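PDB 4KTB: NUDIX hydrolase from Jonesia denitrificans, which probably acts as a Nudix hydrolase, possibly on asymmetric diadenosine tetraphosphate (Ap4A), although its function is not established. Local coordinates for residues Y41-P46 / A133-Y138; G59-A64 / Q150-L155; M71-S76 / G174-L179. One frame throughout, in Å; residues are numbered along the deposited sequence.

Contact 1. Residues Y41-P46 / A133-Y138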
loop_
_atom_site.group_PDB
_atom_site.type_symbol
_atom_site.label_atom_id
_atom_site.label_comp_id
_atom_site.label_asym_id
_atom_site.label_seq_id
_atom_site.Cartn_x
_atom_site.Cartn_y
_atom_site.Cartn_z
ATOM N N TYR A 41 -17.369 3.977 -5.990
ATOM C CA TYR A 41 -17.325 5.227 -5.261
ATOM C C TYR A 41 -15.890 5.611 -4.964
ATOM O O TYR A 41 -15.001 4.788 -5.069
ATOM C CB TYR A 41 -18.071 5.064 -3.932
ATOM C CG TYR A 41 -19.477 5.561 -4.024
ATOM C CD1 TYR A 41 -20.340 5.054 -4.972
ATOM C CD2 TYR A 41 -19.927 6.570 -3.197
ATOM C CE1 TYR A 41 -21.633 5.522 -5.072
ATOM C CE2 TYR A 41 -21.216 7.046 -3.286
ATOM C CZ TYR A 41 -22.062 6.516 -4.224
ATOM O OH TYR A 41 -23.346 6.986 -4.320
ATOM N N VAL A 42 -15.683 6.869 -4.588
ATOM C CA VAL A 42 -14.436 7.292 -3.953
ATOM C C VAL A 42 -14.727 8.005 -2.639
ATOM O O VAL A 42 -15.775 8.633 -2.479
ATOM C CB VAL A 42 -13.576 8.245 -4.846
ATOM C CG1 VAL A 42 -12.936 7.504 -6.025
ATOM C CG2 VAL A 42 -14.404 9.439 -5.320
ATOM N N ASP A 43 -13.787 7.887 -1.708
ATOM C CA ASP A 43 -13.765 8.724 -0.526
ATOM C C ASP A 43 -12.425 9.422 -0.505
ATOM O O ASP A 43 -11.387 8.805 -0.778
ATOM C CB ASP A 43 -13.923 7.897 0.755
ATOM C CG ASP A 43 -15.350 7.443 0.995
ATOM O OD1 ASP A 43 -16.138 8.236 1.530
ATOM O OD2 ASP A 43 -15.680 6.286 0.665
ATOM N N ALA A 44 -12.456 10.715 -0.214
ATOM C CA ALA A 44 -11.235 11.481 -0.059
ATOM C C ALA A 44 -11.236 12.050 1.340
ATOM O O ALA A 44 -12.187 12.717 1.726
ATOM C CB ALA A 44 -11.180 12.590 -1.071
ATOM N N VAL A 45 -10.174 11.785 2.093
ATOM C CA VAL A 45 -9.982 12.417 3.394
ATOM C C VAL A 45 -9.128 13.670 3.194
ATOM O O VAL A 45 -7.949 13.579 2.830
ATOM C CB VAL A 45 -9.347 11.466 4.420
ATOM C CG1 VAL A 45 -8.853 12.236 5.611
ATOM C CG2 VAL A 45 -10.345 10.447 4.895
ATOM N N PRO A 46 -9.737 14.848 3.398
ATOM C CA PRO A 46 -9.033 16.095 3.078
ATOM C C PRO A 46 -8.180 16.547 4.251
ATOM O O PRO A 46 -8.698 16.681 5.372
ATOM C CB PRO A 46 -10.178 17.096 2.845
ATOM C CG PRO A 46 -11.460 16.239 2.784
ATOM C CD PRO A 46 -11.164 15.084 3.671
ATOM N N ALA A 133 -22.127 0.328 -2.144
ATOM C CA ALA A 133 -21.020 1.064 -2.731
ATOM C C ALA A 133 -19.692 0.464 -2.293
ATOM O O ALA A 133 -19.456 0.204 -1.110
ATOM C CB ALA A 133 -21.082 2.533 -2.389
ATOM N N VAL A 134 -18.831 0.242 -3.274
ATOM C CA VAL A 134 -17.471 -0.188 -3.030
ATOM C C VAL A 134 -16.587 1.023 -3.280
ATOM O O VAL A 134 -16.457 1.486 -4.412
ATOM C CB VAL A 134 -17.086 -1.338 -3.961
ATOM C CG1 VAL A 134 -15.629 -1.768 -3.736
ATOM C CG2 VAL A 134 -18.012 -2.520 -3.738
ATOM N N SER A 135 -15.980 1.543 -2.218
ATOM C CA SER A 135 -15.303 2.820 -2.321
ATOM C C SER A 135 -13.794 2.753 -2.144
ATOM O O SER A 135 -13.302 2.217 -1.153
ATOM C CB SER A 135 -15.875 3.801 -1.306
ATOM O OG SER A 135 -15.402 5.099 -1.585
ATOM N N LEU A 136 -13.072 3.343 -3.093
ATOM C CA LEU A 136 -11.618 3.479 -3.005
ATOM C C LEU A 136 -11.276 4.750 -2.246
ATOM O O LEU A 136 -11.582 5.859 -2.694
ATOM C CB LEU A 136 -10.999 3.547 -4.398
ATOM C CG LEU A 136 -11.227 2.304 -5.245
ATOM C CD1 LEU A 136 -10.731 2.515 -6.665
ATOM C CD2 LEU A 136 -10.516 1.135 -4.631
ATOM N N ALA A 137 -10.650 4.589 -1.087
ATOM C CA ALA A 137 -10.491 5.713 -0.186
ATOM C C ALA A 137 -9.091 6.259 -0.285
ATOM O O ALA A 137 -8.127 5.506 -0.339
ATOM C CB ALA A 137 -10.816 5.313 1.241
ATOM N N TYR A 138 -8.979 7.579 -0.315
ATOM C CA TYR A 138 -7.670 8.195 -0.336
ATOM C C TYR A 138 -7.587 9.334 0.661
ATOM O O TYR A 138 -8.575 9.996 0.954
ATOM C CB TYR A 138 -7.341 8.716 -1.736
ATOM C CG TYR A 138 -7.420 7.689 -2.844
ATOM C CD1 TYR A 138 -8.634 7.381 -3.427
ATOM C CD2 TYR A 138 -6.282 7.050 -3.322
ATOM C CE1 TYR A 138 -8.727 6.464 -4.445
ATOM C CE2 TYR A 138 -6.364 6.117 -4.353
ATOM C CZ TYR A 138 -7.602 5.836 -4.904
ATOM O OH TYR A 138 -7.744 4.930 -5.914
#

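Contact 2. Residues G59-A64 / Q150-L155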
loop_
_atom_site.group_PDB
_atom_site.type_symbol
_atom_site.label_atom_id
_atom_site.label_comp_id
_atom_site.label_asym_id
_atom_site.label_seq_id
_atom_site.Cartn_x
_atom_site.Cartn_y
_atom_site.Cartn_z
ATOM N N GLY A 59 -10.091 17.762 7.261
ATOM C CA GLY A 59 -11.233 18.612 6.974
ATOM C C GLY A 59 -12.549 17.859 6.941
ATOM O O GLY A 59 -12.770 17.048 6.046
ATOM N N LEU A 60 -13.426 18.135 7.903
ATOM C CA LEU A 60 -14.767 17.546 7.925
ATOM C C LEU A 60 -15.809 18.568 7.498
ATOM O O LEU A 60 -15.817 19.698 7.983
ATOM C CB LEU A 60 -15.126 17.031 9.326
ATOM C CG LEU A 60 -14.216 15.975 9.945
ATOM C CD1 LEU A 60 -14.807 15.450 11.233
ATOM C CD2 LEU A 60 -14.014 14.844 8.956
ATOM N N LEU A 61 -16.688 18.160 6.591
ATOM C CA LEU A 61 -17.783 19.008 6.148
ATOM C C LEU A 61 -18.913 18.847 7.134
ATOM O O LEU A 61 -19.122 17.763 7.661
ATOM C CB LEU A 61 -18.246 18.562 4.766
ATOM C CG LEU A 61 -17.170 18.643 3.686
ATOM C CD1 LEU A 61 -17.602 17.915 2.438
ATOM C CD2 LEU A 61 -16.916 20.095 3.374
ATOM N N LEU A 62 -19.644 19.917 7.399
ATOM C CA LEU A 62 -20.852 19.793 8.199
ATOM C C LEU A 62 -22.074 19.929 7.293
ATOM O O LEU A 62 -22.113 20.800 6.420
ATOM C CB LEU A 62 -20.894 20.870 9.278
ATOM C CG LEU A 62 -22.149 20.868 10.155
ATOM C CD1 LEU A 62 -21.974 19.957 11.371
ATOM C CD2 LEU A 62 -22.514 22.287 10.575
ATOM N N ARG A 63 -23.067 19.066 7.485
ATOM C CA ARG A 63 -24.312 19.187 6.735
ATOM C C ARG A 63 -25.494 18.518 7.414
ATOM O O ARG A 63 -25.365 17.953 8.497
ATOM C CB ARG A 63 -24.161 18.687 5.286
ATOM C CG ARG A 63 -23.853 17.206 5.079
ATOM C CD ARG A 63 -23.987 16.884 3.583
ATOM N NE ARG A 63 -23.295 15.665 3.166
ATOM C CZ ARG A 63 -22.398 15.599 2.183
ATOM N NH1 ARG A 63 -22.068 16.680 1.496
ATOM N NH2 ARG A 63 -21.830 14.443 1.883
ATOM N N ALA A 64 -26.654 18.612 6.779
ATOM C CA ALA A 64 -27.847 17.972 7.296
ATOM C C ALA A 64 -27.911 16.536 6.797
ATOM O O ALA A 64 -27.438 16.211 5.691
ATOM C CB ALA A 64 -29.085 18.726 6.866
ATOM N N GLN A 150 -22.214 23.984 -1.889
ATOM C CA GLN A 150 -23.518 23.369 -2.130
ATOM C C GLN A 150 -24.261 22.984 -0.840
ATOM O O GLN A 150 -24.591 23.862 -0.032
ATOM C CB GLN A 150 -23.369 22.193 -3.113
ATOM C CG GLN A 150 -22.750 22.631 -4.458
ATOM C CD GLN A 150 -22.652 21.524 -5.506
ATOM O OE1 GLN A 150 -22.574 20.340 -5.180
ATOM N NE2 GLN A 150 -22.646 21.917 -6.778
ATOM N N ASN A 151 -24.527 21.697 -0.638
ATOM C CA ASN A 151 -25.258 21.292 0.558
ATOM C C ASN A 151 -24.385 21.205 1.805
ATOM O O ASN A 151 -24.851 20.779 2.859
ATOM C CB ASN A 151 -26.036 19.990 0.327
ATOM C CG ASN A 151 -27.212 20.175 -0.616
ATOM O OD1 ASN A 151 -27.258 21.137 -1.381
ATOM N ND2 ASN A 151 -28.181 19.260 -0.555
ATOM N N ASN A 152 -23.124 21.620 1.679
ATOM C CA ASN A 152 -22.218 21.670 2.821
ATOM C C ASN A 152 -22.326 22.962 3.626
ATOM O O ASN A 152 -21.976 24.034 3.148
ATOM C CB ASN A 152 -20.782 21.467 2.368
ATOM C CG ASN A 152 -20.551 20.092 1.833
ATOM O OD1 ASN A 152 -20.946 19.122 2.452
ATOM N ND2 ASN A 152 -19.935 19.996 0.658
ATOM N N LEU A 153 -22.804 22.840 4.855
ATOM C CA LEU A 153 -23.025 23.988 5.718
ATOM C C LEU A 153 -21.730 24.619 6.209
ATOM O O LEU A 153 -21.642 25.829 6.377
ATOM C CB LEU A 153 -23.909 23.575 6.893
ATOM C CG LEU A 153 -25.328 23.228 6.431
ATOM C CD1 LEU A 153 -26.103 22.506 7.512
ATOM C CD2 LEU A 153 -26.085 24.488 5.993
ATOM N N GLU A 154 -20.709 23.801 6.409
ATOM C CA GLU A 154 -19.476 24.289 7.006
ATOM C C GLU A 154 -18.341 23.321 6.710
ATOM O O GLU A 154 -18.587 22.193 6.319
ATOM C CB GLU A 154 -19.664 24.433 8.519
ATOM C CG GLU A 154 -18.700 25.403 9.186
ATOM C CD GLU A 154 -19.202 26.845 9.215
ATOM O OE1 GLU A 154 -19.333 27.394 10.330
ATOM O OE2 GLU A 154 -19.447 27.436 8.138
ATOM N N LEU A 155 -17.106 23.777 6.887
ATOM C CA LEU A 155 -15.937 22.923 6.769
ATOM C C LEU A 155 -15.127 23.035 8.053
ATOM O O LEU A 155 -14.784 24.137 8.481
ATOM C CB LEU A 155 -15.083 23.353 5.580
ATOM C CG LEU A 155 -13.725 22.665 5.490
ATOM C CD1 LEU A 155 -13.907 21.193 5.210
ATOM C CD2 LEU A 155 -12.895 23.318 4.405
#

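Contact 3. Residues M71-S76 / G174-L179. With NA (sodium ion), chain E.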
loop_
_atom_site.group_PDB
_atom_site.type_symbol
_atom_site.label_atom_id
_atom_site.label_comp_id
_atom_site.label_asym_id
_atom_site.label_seq_id
_atom_site.Cartn_x
_atom_site.Cartn_y
_atom_site.Cartn_z
HETATM N N MSE A 71 -24.636 16.143 10.648
HETATM C CA MSE A 71 -23.626 15.115 10.487
HETATM C C MSE A 71 -22.324 15.741 10.026
HETATM O O MSE A 71 -22.274 16.932 9.731
HETATM C CB MSE A 71 -24.101 14.064 9.484
HETATM C CG MSE A 71 -24.898 14.646 8.332
HETATM SE SE MSE A 71 -25.385 13.316 6.996
HETATM C CE MSE A 71 -23.646 13.101 6.149
ATOM N N ARG A 72 -21.269 14.938 9.993
ATOM C CA ARG A 72 -19.972 15.369 9.492
ATOM C C ARG A 72 -19.488 14.350 8.464
ATOM O O ARG A 72 -19.519 13.142 8.726
ATOM C CB ARG A 72 -18.965 15.508 10.639
ATOM C CG ARG A 72 -19.227 16.695 11.549
ATOM C CD ARG A 72 -18.293 16.681 12.728
ATOM N NE ARG A 72 -18.320 17.934 13.475
ATOM C CZ ARG A 72 -19.207 18.211 14.419
ATOM N NH1 ARG A 72 -19.162 19.374 15.042
ATOM N NH2 ARG A 72 -20.130 17.317 14.744
ATOM N N ALA A 73 -19.039 14.836 7.308
ATOM C CA ALA A 73 -18.782 13.975 6.152
ATOM C C ALA A 73 -17.410 14.151 5.520
ATOM O O ALA A 73 -16.893 15.262 5.425
ATOM C CB ALA A 73 -19.859 14.175 5.086
ATOM N N LEU A 74 -16.851 13.036 5.062
ATOM C CA LEU A 74 -15.679 13.045 4.206
ATOM C C LEU A 74 -16.076 13.528 2.813
ATOM O O LEU A 74 -17.234 13.853 2.554
ATOM C CB LEU A 74 -15.104 11.635 4.122
ATOM C CG LEU A 74 -14.728 11.060 5.487
ATOM C CD1 LEU A 74 -14.309 9.601 5.381
ATOM C CD2 LEU A 74 -13.601 11.856 6.058
ATOM N N VAL A 75 -15.120 13.577 1.903
ATOM C CA VAL A 75 -15.459 13.904 0.531
ATOM C C VAL A 75 -15.683 12.588 -0.214
ATOM O O VAL A 75 -14.781 11.759 -0.309
ATOM C CB VAL A 75 -14.373 14.771 -0.103
ATOM C CG1 VAL A 75 -14.525 14.834 -1.632
ATOM C CG2 VAL A 75 -14.399 16.169 0.532
ATOM N N SER A 76 -16.901 12.391 -0.712
ATOM C CA SER A 76 -17.338 11.062 -1.116
ATOM C C SER A 76 -18.344 11.087 -2.259
ATOM O O SER A 76 -19.236 11.930 -2.300
ATOM C CB SER A 76 -17.953 10.342 0.085
ATOM O OG SER A 76 -18.528 9.106 -0.294
ATOM N N GLY A 174 -22.817 5.938 8.419
ATOM C CA GLY A 174 -22.471 4.789 7.615
ATOM C C GLY A 174 -21.077 4.255 7.875
ATOM O O GLY A 174 -20.466 3.652 6.983
ATOM N N GLY A 175 -20.571 4.482 9.085
ATOM C CA GLY A 175 -19.262 3.987 9.466
ATOM C C GLY A 175 -18.078 4.817 9.001
ATOM O O GLY A 175 -16.926 4.383 9.125
ATOM N N GLN A 176 -18.348 6.005 8.469
ATOM C CA GLN A 176 -17.283 6.900 8.037
ATOM C C GLN A 176 -16.379 7.333 9.182
ATOM O O GLN A 176 -15.249 7.771 8.958
ATOM C CB GLN A 176 -17.848 8.123 7.324
ATOM C CG GLN A 176 -18.386 7.830 5.928
ATOM C CD GLN A 176 -18.151 8.967 4.948
ATOM O OE1 GLN A 176 -17.667 8.747 3.832
ATOM N NE2 GLN A 176 -18.501 10.188 5.354
ATOM N N ASP A 177 -16.869 7.224 10.413
ATOM C CA ASP A 177 -16.013 7.515 11.552
ATOM C C ASP A 177 -14.878 6.506 11.565
ATOM O O ASP A 177 -13.733 6.854 11.829
ATOM C CB ASP A 177 -16.786 7.493 12.868
ATOM C CG ASP A 177 -17.630 6.262 13.022
ATOM O OD1 ASP A 177 -18.181 5.784 12.008
ATOM O OD2 ASP A 177 -17.753 5.765 14.160
HETATM N N MSE A 178 -15.190 5.257 11.254
HETATM C CA MSE A 178 -14.165 4.227 11.205
HETATM C C MSE A 178 -13.213 4.431 10.032
HETATM O O MSE A 178 -11.999 4.256 10.162
HETATM C CB MSE A 178 -14.803 2.851 11.100
HETATM C CG MSE A 178 -13.794 1.738 10.927
HETATM SE SE MSE A 178 -12.403 1.718 12.307
HETATM C CE MSE A 178 -13.496 1.753 13.939
ATOM N N LEU A 179 -13.770 4.790 8.881
ATOM C CA LEU A 179 -12.947 5.046 7.704
ATOM C C LEU A 179 -11.974 6.183 8.009
ATOM O O LEU A 179 -10.813 6.159 7.586
ATOM C CB LEU A 179 -13.821 5.384 6.497
ATOM C CG LEU A 179 -13.076 5.650 5.191
ATOM C CD1 LEU A 179 -12.177 4.495 4.844
ATOM C CD2 LEU A 179 -14.076 5.894 4.073
HETATM NA NA NA E . -20.640 13.713 -2.090
HETATM O O HOH W 1 -19.440 14.119 -0.092
HETATM O O HOH W 2 -19.231 14.748 -3.604
HETATM O O HOH W 3 -21.705 12.770 -0.315
HETATM O O HOH W 4 -21.282 16.320 -1.129
HETATM O O HOH W 5 -22.205 13.100 -3.804
#

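Contact 1. Residues Y41-P46 / A133-Y138
Asp43 and Ser135 meet across two parallel strands by a short side-chain hydrogen bond, and the aspartate can be followed outward atom by atom. Its CB packs 4.1 Å from Ala137 CB. With CG anti to the residue's own carbonyl carbon (chi1 -76°), the carboxylate is carried toward the serine on the same face of the sheet. Ser135 OG donates to Asp43 OD2 at 2.6 Å, arriving from above the carboxylate plane, 37° out of it. Tyr117 OH on the adjoining strand 113-118 also bonds to OD2, while OD1 has a weak hydrogen bond with Ser76 OG. Both oxygens of this buried carboxylate therefore have partners.

The pairing illustrates how a Nudix fold is built around a mixed sheet with helices on its two faces. In this parallel part of the sheet every second residue of each strand takes part in the ladder: Tyr41, Asp43 and Val45 bond through their backbones to Val134, Leu136 and Tyr138, each strand giving and receiving N-H groups in turn. One rung is Tyr138 N to Asp43 O at 2.7 Å.

At the end near Tyr41, Ala133 CB sits over one face of the tyrosine ring, a CH-pi contact 3.9 Å from the ring centroid and offset toward the rim. His131 meets the same ring at an oblique angle. The other face of the sheet carries Val42, Ala44, Leu136 and Tyr138. There helix 85-97 covers Val42 and Tyr138, Leu136 packs against Leu136 of the second subunit, and Tyr138 OH is hydrogen-bonded to Pro109 O.

Contact 2. Residues G59-A64 / Q150-L155
Leu62 pairs with Leu153 and Glu154 together, forming a classic beta bulge where two residues of one strand face a single residue of its neighbour. The backbone bonds come first. Leu62 N donates to Glu154 O at 2.7 Å in an antiparallel hydrogen-bonded pair. Leu62 O in turn receives two N-H groups: Leu153 N at 2.7 Å, and Glu154 N at 3.3 Å in a weak bond. One carbonyl thus serves the whole bulge.

Apolar contacts flank this pairing on both faces of the sheet. On one, the Leu61 and Leu155 branches cross obliquely, CD2 of Leu61 reaching CD1 of Leu155 at 3.7 Å; the latter methyl gets there because Leu155 CG stands anti to the backbone N (chi1 171°). On the other face Leu62 CB meets Glu154 CB at 3.8 Å, and Leu62 CD2 lies 4.1 Å from Leu153 CB.

Polar side chains gather farther along. Arg63 and Asn152 run side by side, pointing the same way, with guanidinium and amide planes only 19° apart and Arg63 NH1 2.9 Å from Asn152 OD1. The amide is fixed by the hydrogen bond of Asn152 ND2 to Asp96 OD1, an oxygen that forms a long, weak ion pair with Arg63.

Within the fold, strand 55-64 lies between strand 154-158 and strand 70-73, to which Leu61 and Arg63 are bonded through Ala73 and Met71. Helix 85-97 lies over the Leu61 and Leu155 face, where Leu97 touches both leucines.

Contact 3. Residues M71-S76 / G174-L179
A break in the strand path, centred on Leu74 between strands 70-73 and 75-78, meets the first turn of helix 176-186, and just beyond it the chain binds a sodium ion. The helix starts after Gly174 and Gly175, both with positive phi, and Gly175 is its N-cap; Leu179 N bonds back to Gly175 O at 3.2 Å.

The contact itself is mostly Leu74 against Gln176, two side chains that slide past each other in opposite directions. Gln176 CD lies 3.9 Å from Leu74 CD1. Gln176 CG stands anti to its carbonyl carbon (chi1 -73°) and the chain bends farther out, which brings the carboxamide alongside the leucine. One turn on, Leu179 CD2 touches Leu74 CD1 at 3.9 Å, so the leucine is packed by two residues of the same helix.

Ser76 turns its backbone to the metal. Its carbonyl O binds sodium at 2.3 Å, and five waters complete a distorted octahedral shell, four of them at 2.3 to 2.4 Å and water 4 longer at 2.9 Å. Water 1 ties the shell back to the strand, accepting from Ser76 N at 3.1 Å and donating weakly to Leu74 O. A main-chain carbonyl on the strand before helix 85-97 resembles the backbone ligand of Nudix metal sites, though here the ion is sodium and its other ligands are waters.

Around the contact, Leu74 also rests on Val45 of strand 39-49, and Gln176 reaches Tyr117 on strand 113-118. The first turn of helix 176-186 thus lies over strands 39-49 and 113-118, with Leu179 packed on Asp43 of the one and on Ala115 and Tyr117 of the other.

Contacts 1 and 2 pair strands of one mixed sheet; contact 3 sets a helix against it, and the segments alternate along the chain. Contacts 1 and 3 have centres about 10 Å apart and meet directly: Ala44 N lies 2.6 Å from Val75 O, probably a hydrogen bond. Contact 2 joins contact 1 through Pro46 O and Gly59 N, 2.6 Å apart, although the two centres are about 17 Å apart. It continues into contact 3 through Leu61 O and Ala73 N, 2.9 Å apart and probably hydrogen-bonded. The sodium ion is bound in contact 3 and lies near the other two, the nearest side-chain atoms of Arg63 and Tyr41 being about 4 Å and about 7 Å from it, neither a ligand.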